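Local coordinates for encapsulated ferritin-like protein (Haliangium ochraceum, PDB 5N5F), which oxidises Fe(2+) to Fe(3+) as a ferritin-like ferroxidase cargo inside an encapsulin nanocompartment, this chain being the N-terminal domain that crystallises as a decameric ring, at residues Met66-Leu69 with Glu70-Arg74; Leu32-Val35 with Asp36-Gln40; Ala81-Arg84 with Thr85-Thr89. One frame throughout, in Å; residues are numbered along the deposited sequence.

Interaction 1: residues Met66-Leu69 with Glu70-Arg74; sequences MMTL and EWIRR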
loop_
_atom_site.group_PDB
_atom_site.type_symbol
_atom_site.label_atom_id
_atom_site.label_comp_id
_atom_site.label_asym_id
_atom_site.label_seq_id
_atom_site.Cartn_x
_atom_site.Cartn_y
_atom_site.Cartn_z
ATOM N N MET B 66 -24.334 6.309 -11.140
ATOM C CA MET B 66 -25.697 6.700 -10.799
ATOM C C MET B 66 -26.660 5.522 -10.884
ATOM O O MET B 66 -27.670 5.500 -10.170
ATOM C CB MET B 66 -26.153 7.840 -11.708
ATOM C CG MET B 66 -25.296 9.101 -11.585
ATOM S SD MET B 66 -25.234 9.790 -9.909
ATOM C CE MET B 66 -23.741 9.042 -9.254
ATOM N N MET B 67 -26.369 4.537 -11.736
ATOM C CA MET B 67 -27.122 3.288 -11.703
ATOM C C MET B 67 -26.932 2.585 -10.367
ATOM O O MET B 67 -27.903 2.160 -9.727
ATOM C CB MET B 67 -26.685 2.371 -12.846
ATOM C CG MET B 67 -27.129 2.824 -14.227
ATOM S SD MET B 67 -26.289 1.947 -15.568
ATOM C CE MET B 67 -26.805 0.266 -15.247
ATOM N N THR B 68 -25.677 2.459 -9.927
ATOM C CA THR B 68 -25.394 1.827 -8.644
ATOM C C THR B 68 -26.018 2.613 -7.496
ATOM O O THR B 68 -26.564 2.026 -6.555
ATOM C CB THR B 68 -23.884 1.706 -8.443
ATOM O OG1 THR B 68 -23.294 1.014 -9.558
ATOM C CG2 THR B 68 -23.576 0.953 -7.161
ATOM N N LEU B 69 -25.941 3.943 -7.552
ATOM C CA LEU B 69 -26.471 4.758 -6.465
ATOM C C LEU B 69 -27.978 4.584 -6.344
ATOM O O LEU B 69 -28.515 4.518 -5.232
ATOM C CB LEU B 69 -26.106 6.227 -6.684
ATOM C CG LEU B 69 -26.600 7.235 -5.639
ATOM C CD1 LEU B 69 -26.139 6.880 -4.221
ATOM C CD2 LEU B 69 -26.131 8.632 -6.010
ATOM N N GLU B 70 -28.678 4.491 -7.478
ATOM C CA GLU B 70 -30.117 4.260 -7.435
ATOM C C GLU B 70 -30.437 2.913 -6.800
ATOM O O GLU B 70 -31.428 2.783 -6.073
ATOM C CB GLU B 70 -30.709 4.350 -8.841
ATOM C CG GLU B 70 -32.201 4.004 -8.929
ATOM C CD GLU B 70 -33.088 4.934 -8.119
ATOM O OE1 GLU B 70 -32.572 5.923 -7.557
ATOM O OE2 GLU B 70 -34.310 4.675 -8.044
ATOM N N TRP B 71 -29.618 1.894 -7.065
ATOM C CA TRP B 71 -29.820 0.617 -6.391
ATOM C C TRP B 71 -29.661 0.774 -4.883
ATOM O O TRP B 71 -30.472 0.258 -4.106
ATOM C CB TRP B 71 -28.846 -0.428 -6.926
ATOM C CG TRP B 71 -29.092 -1.791 -6.365
ATOM C CD1 TRP B 71 -29.814 -2.795 -6.942
ATOM C CD2 TRP B 71 -28.624 -2.303 -5.111
ATOM N NE1 TRP B 71 -29.821 -3.900 -6.127
ATOM C CE2 TRP B 71 -29.102 -3.622 -4.994
ATOM C CE3 TRP B 71 -27.847 -1.773 -4.076
ATOM C CZ2 TRP B 71 -28.826 -4.421 -3.887
ATOM C CZ3 TRP B 71 -27.577 -2.566 -2.976
ATOM C CH2 TRP B 71 -28.064 -3.876 -2.891
ATOM N N ILE B 72 -28.625 1.498 -4.455
ATOM C CA ILE B 72 -28.435 1.765 -3.033
ATOM C C ILE B 72 -29.640 2.502 -2.461
ATOM O O ILE B 72 -30.126 2.175 -1.372
ATOM C CB ILE B 72 -27.131 2.556 -2.818
ATOM C CG1 ILE B 72 -25.926 1.689 -3.193
ATOM C CG2 ILE B 72 -27.016 3.048 -1.375
ATOM C CD1 ILE B 72 -24.620 2.431 -3.200
ATOM N N ARG B 73 -30.140 3.510 -3.181
ATOM C CA ARG B 73 -31.223 4.331 -2.646
ATOM C C ARG B 73 -32.478 3.506 -2.403
ATOM O O ARG B 73 -33.215 3.752 -1.440
ATOM C CB ARG B 73 -31.537 5.487 -3.593
ATOM C CG ARG B 73 -32.552 6.482 -3.021
ATOM C CD ARG B 73 -33.203 7.315 -4.111
ATOM N NE ARG B 73 -34.080 6.510 -4.955
ATOM C CZ ARG B 73 -35.355 6.245 -4.685
ATOM N NH1 ARG B 73 -35.925 6.713 -3.583
ATOM N NH2 ARG B 73 -36.063 5.499 -5.521
ATOM N N ARG B 74 -32.754 2.538 -3.276
ATOM C CA ARG B 74 -33.967 1.744 -3.146
ATOM C C ARG B 74 -33.938 0.795 -1.956
ATOM O O ARG B 74 -34.995 0.278 -1.576
ATOM C CB ARG B 74 -34.204 0.957 -4.437
ATOM C CG ARG B 74 -34.515 1.842 -5.632
ATOM C CD ARG B 74 -34.623 1.037 -6.920
ATOM N NE ARG B 74 -34.872 1.903 -8.068
ATOM C CZ ARG B 74 -35.227 1.470 -9.274
ATOM N NH1 ARG B 74 -35.381 0.173 -9.503
ATOM N NH2 ARG B 74 -35.430 2.341 -10.251
#

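Interaction 2: residues Leu32-Val35 with Asp36-Gln40; sequences LEAV and DWYQQ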
loop_
_atom_site.group_PDB
_atom_site.type_symbol
_atom_site.label_atom_id
_atom_site.label_comp_id
_atom_site.label_asym_id
_atom_site.label_seq_id
_atom_site.Cartn_x
_atom_site.Cartn_y
_atom_site.Cartn_z
ATOM N N LEU B 32 -16.554 6.168 -9.240
ATOM C CA LEU B 32 -16.222 7.567 -8.992
ATOM C C LEU B 32 -14.725 7.822 -9.131
ATOM O O LEU B 32 -14.318 8.910 -9.552
ATOM C CB LEU B 32 -16.705 7.986 -7.602
ATOM C CG LEU B 32 -18.228 8.020 -7.418
ATOM C CD1 LEU B 32 -18.572 8.269 -5.968
ATOM C CD2 LEU B 32 -18.863 9.082 -8.304
ATOM N N GLU B 33 -13.891 6.843 -8.779
ATOM C CA GLU B 33 -12.455 7.009 -8.972
ATOM C C GLU B 33 -12.107 7.082 -10.454
ATOM O O GLU B 33 -11.271 7.896 -10.864
ATOM C CB GLU B 33 -11.702 5.871 -8.283
ATOM C CG GLU B 33 -11.765 5.953 -6.763
ATOM C CD GLU B 33 -11.100 4.782 -6.067
ATOM O OE1 GLU B 33 -10.681 3.829 -6.755
ATOM O OE2 GLU B 33 -10.996 4.818 -4.823
ATOM N N ALA B 34 -12.751 6.248 -11.275
ATOM C CA ALA B 34 -12.554 6.330 -12.717
ATOM C C ALA B 34 -12.924 7.708 -13.252
ATOM O O ALA B 34 -12.259 8.230 -14.157
ATOM C CB ALA B 34 -13.377 5.248 -13.415
ATOM N N VAL B 35 -13.987 8.312 -12.709
ATOM C CA VAL B 35 -14.411 9.636 -13.160
ATOM C C VAL B 35 -13.322 10.666 -12.891
ATOM O O VAL B 35 -13.036 11.526 -13.732
ATOM C CB VAL B 35 -15.741 10.026 -12.485
ATOM C CG1 VAL B 35 -16.114 11.475 -12.792
ATOM C CG2 VAL B 35 -16.854 9.092 -12.936
ATOM N N ASP B 36 -12.708 10.607 -11.710
ATOM C CA ASP B 36 -11.650 11.557 -11.381
ATOM C C ASP B 36 -10.394 11.293 -12.208
ATOM O O ASP B 36 -9.789 12.226 -12.747
ATOM C CB ASP B 36 -11.339 11.484 -9.885
ATOM C CG ASP B 36 -10.293 12.489 -9.455
ATOM O OD1 ASP B 36 -10.034 13.445 -10.209
ATOM O OD2 ASP B 36 -9.734 12.328 -8.349
ATOM N N TRP B 37 -9.995 10.027 -12.329
ATOM C CA TRP B 37 -8.750 9.704 -13.018
ATOM C C TRP B 37 -8.852 9.939 -14.522
ATOM O O TRP B 37 -7.865 10.339 -15.152
ATOM C CB TRP B 37 -8.362 8.255 -12.731
ATOM C CG TRP B 37 -8.134 7.985 -11.278
ATOM C CD1 TRP B 37 -7.914 8.909 -10.294
ATOM C CD2 TRP B 37 -8.114 6.705 -10.636
ATOM N NE1 TRP B 37 -7.754 8.281 -9.081
ATOM C CE2 TRP B 37 -7.871 6.928 -9.265
ATOM C CE3 TRP B 37 -8.278 5.392 -11.086
ATOM C CZ2 TRP B 37 -7.787 5.888 -8.343
ATOM C CZ3 TRP B 37 -8.193 4.361 -10.170
ATOM C CH2 TRP B 37 -7.950 4.614 -8.814
ATOM N N TYR B 38 -10.022 9.703 -15.116
ATOM C CA TYR B 38 -10.166 9.937 -16.550
ATOM C C TYR B 38 -10.062 11.420 -16.876
ATOM O O TYR B 38 -9.407 11.802 -17.851
ATOM C CB TYR B 38 -11.494 9.374 -17.052
ATOM C CG TYR B 38 -11.526 7.866 -17.189
ATOM C CD1 TYR B 38 -10.565 7.062 -16.584
ATOM C CD2 TYR B 38 -12.517 7.248 -17.936
ATOM C CE1 TYR B 38 -10.603 5.683 -16.712
ATOM C CE2 TYR B 38 -12.560 5.873 -18.076
ATOM C CZ TYR B 38 -11.604 5.097 -17.462
ATOM O OH TYR B 38 -11.657 3.730 -17.602
ATOM N N GLN B 39 -10.696 12.273 -16.069
ATOM C CA GLN B 39 -10.616 13.707 -16.319
ATOM C C GLN B 39 -9.181 14.200 -16.209
ATOM O O GLN B 39 -8.715 14.973 -17.054
ATOM C CB GLN B 39 -11.525 14.462 -15.346
ATOM C CG GLN B 39 -11.634 15.950 -15.637
ATOM C CD GLN B 39 -12.169 16.237 -17.028
ATOM O OE1 GLN B 39 -13.279 15.833 -17.376
ATOM N NE2 GLN B 39 -11.375 16.930 -17.834
ATOM N N GLN B 40 -8.458 13.757 -15.178
ATOM C CA GLN B 40 -7.060 14.148 -15.026
ATOM C C GLN B 40 -6.235 13.729 -16.240
ATOM O O GLN B 40 -5.439 14.514 -16.769
ATOM C CB GLN B 40 -6.483 13.532 -13.755
ATOM C CG GLN B 40 -7.014 14.130 -12.468
ATOM C CD GLN B 40 -6.378 13.508 -11.245
ATOM O OE1 GLN B 40 -5.180 13.223 -11.233
ATOM N NE2 GLN B 40 -7.179 13.286 -10.207
#

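Interaction 3: residues Ala81-Arg84 with Thr85-Thr89; sequences AHMR and TYLFT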
loop_
_atom_site.group_PDB
_atom_site.type_symbol
_atom_site.label_atom_id
_atom_site.label_comp_id
_atom_site.label_asym_id
_atom_site.label_seq_id
_atom_site.Cartn_x
_atom_site.Cartn_y
_atom_site.Cartn_z
ATOM N N ALA B 81 -33.531 9.358 2.267
ATOM C CA ALA B 81 -33.891 10.591 2.963
ATOM C C ALA B 81 -32.948 11.730 2.594
ATOM O O ALA B 81 -33.391 12.818 2.210
ATOM C CB ALA B 81 -33.892 10.352 4.474
ATOM N N HIS B 82 -31.635 11.499 2.704
ATOM C CA HIS B 82 -30.682 12.577 2.458
ATOM C C HIS B 82 -30.607 12.943 0.980
ATOM O O HIS B 82 -30.353 14.106 0.648
ATOM C CB HIS B 82 -29.303 12.185 2.987
ATOM C CG HIS B 82 -29.224 12.147 4.482
ATOM N ND1 HIS B 82 -29.774 13.127 5.280
ATOM C CD2 HIS B 82 -28.667 11.245 5.324
ATOM C CE1 HIS B 82 -29.554 12.833 6.550
ATOM N NE2 HIS B 82 -28.883 11.696 6.604
ATOM N N MET B 83 -30.819 11.981 0.080
ATOM C CA MET B 83 -30.911 12.320 -1.338
ATOM C C MET B 83 -32.127 13.198 -1.611
ATOM O O MET B 83 -32.050 14.159 -2.387
ATOM C CB MET B 83 -30.966 11.046 -2.180
ATOM C CG MET B 83 -29.631 10.302 -2.262
ATOM S SD MET B 83 -29.798 8.653 -2.963
ATOM C CE MET B 83 -30.005 9.034 -4.699
ATOM N N ARG B 84 -33.260 12.892 -0.974
ATOM C CA ARG B 84 -34.441 13.731 -1.148
ATOM C C ARG B 84 -34.176 15.165 -0.707
ATOM O O ARG B 84 -34.707 16.107 -1.308
ATOM C CB ARG B 84 -35.618 13.148 -0.362
ATOM C CG ARG B 84 -36.207 11.887 -0.963
ATOM C CD ARG B 84 -37.029 11.119 0.056
ATOM N NE ARG B 84 -37.802 10.044 -0.558
ATOM C CZ ARG B 84 -39.003 10.195 -1.108
ATOM N NH1 ARG B 84 -39.586 11.386 -1.130
ATOM N NH2 ARG B 84 -39.622 9.151 -1.643
ATOM N N THR B 85 -33.353 15.353 0.327
ATOM C CA THR B 85 -33.163 16.678 0.909
ATOM C C THR B 85 -32.250 17.568 0.070
ATOM O O THR B 85 -32.425 18.792 0.070
ATOM C CB THR B 85 -32.594 16.546 2.327
ATOM O OG1 THR B 85 -33.498 15.789 3.141
ATOM C CG2 THR B 85 -32.376 17.910 2.971
ATOM N N TYR B 86 -31.283 16.991 -0.650
ATOM C CA TYR B 86 -30.208 17.782 -1.239
ATOM C C TYR B 86 -30.142 17.751 -2.759
ATOM O O TYR B 86 -29.676 18.724 -3.351
ATOM C CB TYR B 86 -28.849 17.320 -0.686
ATOM C CG TYR B 86 -28.651 17.657 0.771
ATOM C CD1 TYR B 86 -28.275 18.934 1.163
ATOM C CD2 TYR B 86 -28.842 16.698 1.757
ATOM C CE1 TYR B 86 -28.098 19.246 2.492
ATOM C CE2 TYR B 86 -28.667 17.003 3.088
ATOM C CZ TYR B 86 -28.295 18.276 3.450
ATOM O OH TYR B 86 -28.118 18.576 4.775
ATOM N N LEU B 87 -30.590 16.684 -3.409
ATOM C CA LEU B 87 -30.356 16.537 -4.842
ATOM C C LEU B 87 -31.355 17.353 -5.656
ATOM O O LEU B 87 -32.547 17.410 -5.337
ATOM C CB LEU B 87 -30.423 15.065 -5.247
ATOM C CG LEU B 87 -29.484 14.143 -4.462
ATOM C CD1 LEU B 87 -29.484 12.753 -5.066
ATOM C CD2 LEU B 87 -28.068 14.696 -4.399
ATOM N N PHE B 88 -30.847 17.987 -6.715
ATOM C CA PHE B 88 -31.654 18.806 -7.621
ATOM C C PHE B 88 -32.247 20.013 -6.895
ATOM O O PHE B 88 -33.424 20.343 -7.050
ATOM C CB PHE B 88 -32.755 17.973 -8.281
ATOM C CG PHE B 88 -32.244 16.776 -9.018
ATOM C CD1 PHE B 88 -31.531 16.924 -10.197
ATOM C CD2 PHE B 88 -32.480 15.500 -8.539
ATOM C CE1 PHE B 88 -31.060 15.820 -10.882
ATOM C CE2 PHE B 88 -32.013 14.394 -9.217
ATOM C CZ PHE B 88 -31.299 14.554 -10.391
ATOM N N THR B 89 -31.411 20.682 -6.108
ATOM C CA THR B 89 -31.798 21.867 -5.356
ATOM C C THR B 89 -31.115 23.099 -5.936
ATOM O O THR B 89 -30.228 23.007 -6.788
ATOM C CB THR B 89 -31.440 21.710 -3.872
ATOM O OG1 THR B 89 -30.030 21.481 -3.738
ATOM C CG2 THR B 89 -32.202 20.547 -3.262
HETATM O O HOH W 1 -32.269 14.768 5.163
#

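Interaction 1: residues Met66-Leu69 with Glu70-Arg74
Glu70 N donates to Met66 O at 3.0 Å, and the same i to i+4 pattern runs on through Trp71 to Met67 and Ile72 to Thr68, ending with Arg73 N 2.8 Å from Leu69 O. Against this ladder Ile72 lays its CG1 3.4 Å from Thr68 O, hydrocarbon suited to a buried turn. The polar side chains gather beyond it in a salt-bridge network, where a carboxylate suits the place because its two oxygens can serve two arginines. Arg73 takes the Glu70 carboxylate side-on: Arg73 NE lies 3.1 Å from Glu70 OE1 and Arg73 NH2 3.2 Å from Glu70 OE2, both on the syn side. Arg74 NE lies 2.8 Å from Glu70 OE2, on its anti side, in a nearly straight bond (166°). With CG anti to the backbone N (chi1 175°) and a bend at chi2 (62°), Glu70 carries its carboxylate to both arginines. Two backbone amides of a second subunit, those of Phe88 and Thr89, bind this buried carboxylate as well, so the acid probably stays ionised. Replacing it with an alanine is likely to leave the two arginines without their shared counter-charge and the two amides without an acceptor. Farther out, Arg73 also bridges to Asp80, while Thr68 OG1 bonds to His64 O and to Glu31, an iron ligand by similarity. Leu69 and Ile72 meet Phe79, and Ile72 also packs on Met21, Ala24 and Leu25, so this end of helix 48-75 packs against both helix 77-86 and helix 16-44.

Interaction 2: residues Leu32-Val35 with Asp36-Gln40
Glu33 and Trp37 make a one-turn contact along helix 16-44, an i to i+4 pairing of an aliphatic-carboxylate chain with an indole at a partly buried surface of the fold. The two side chains run side by side in the same direction. Glu33 CB sits over the face of the Trp37 six-membered ring, 4.0 Å from its centroid, a CH-pi contact, and the extended chain carries Glu33 OE1 to 3.5 Å from Trp37 CH2, with carboxylate and ring planes 31° apart. Trp37 CG stands anti to the carbonyl carbon (chi1 -61°), which folds the indole back over its own helix, so that Glu33 O lies 3.1 Å above the ring plane while accepting Trp37 N at 2.9 Å. The small CB of Ala34 probably suits the next position, since Tyr38 CE1 comes to 4.3 Å from it; Ala34 O takes Tyr38 N at 2.8 Å. Past them, Gln40 NE2 gives a bond of 2.9 Å to Asp36 OD1, approaching from above the carboxylate plane, and Asp36 OD2 is held by His22 of a second subunit. Trp37 meets His8 of that subunit and Glu30 of a third. Tyr38 packs on Glu31 of the third subunit, and Ala34 on Glu61 of its own chain, both iron ligands by similarity. The arrangement is that of a ferritin-like helix of the EncFtn family, mixing aliphatic, polar and aromatic side chains at its subunit interfaces and bordering the probable ferroxidase site.

Interaction 3: residues Ala81-Arg84 with Thr85-Thr89
Met83 O is approached by two backbone amides where helix 77-86 ends: Leu87 N at 3.1 Å, a nearly straight bond (163°), and Tyr86 N more weakly. The preceding turn is looser, since Thr85 N has only weak bonds to Ala81 O and His82 O. Threonine suits this place because its hydroxyl can turn back on the helix: with OG1 beside the backbone N (chi1 -60°), Thr85 OG1 lies 3.1 Å from Ala81 O. A water 2.6 Å from Thr85 OG1 also bonds to His82 ND1 at 3.0 Å and so ties the two side chains together. Tyr86 brings its ring edge to the backbone, Tyr86 CD2 being 3.2 Å from His82 O, close to the ring plane, while Thr85 CG2 sits over one face; the far end of Tyr86 carries its hydroxyl to Glu63 of a second subunit. On the buried side Leu87 crosses over Met83, Leu87 CD1 lying 3.7 Å from Met83 CB and 3.8 Å from Met83 CE; the flexible thioether fits this role, bending to meet the leucine. Phe88 then adopts a left-handed conformation (phi 64°) that turns the chain after Leu87, and Thr89 OG1 lies by both Tyr86 O and Glu70 of the second subunit. The whole is a helix C-terminus at which the chain leaves helical geometry at Leu87, placing the following loop in the subunit interface of the encapsulated-ferritin ring.

Overall arrangement
All three contacts belong to the EncFtn-like domain and follow the chain in the order interaction 2, interaction 1, interaction 3, on helices 16-44, 48-75 and 77-86. Interactions 1 and 2 have centres about 19 Å apart, on opposite sides of the chain's centre, and their nearest atoms stay about 5 Å apart. Interactions 1 and 3, with centres about 14 Å apart, do touch, where Met83 packs on Leu69 and Arg73; interactions 2 and 3 are about 24 Å apart, centre to centre. Each also reaches a second subunit, and interactions 1 and 2 a third, so local helix turns double as assembly surfaces of the decamer, two of them near the probable iron ligands.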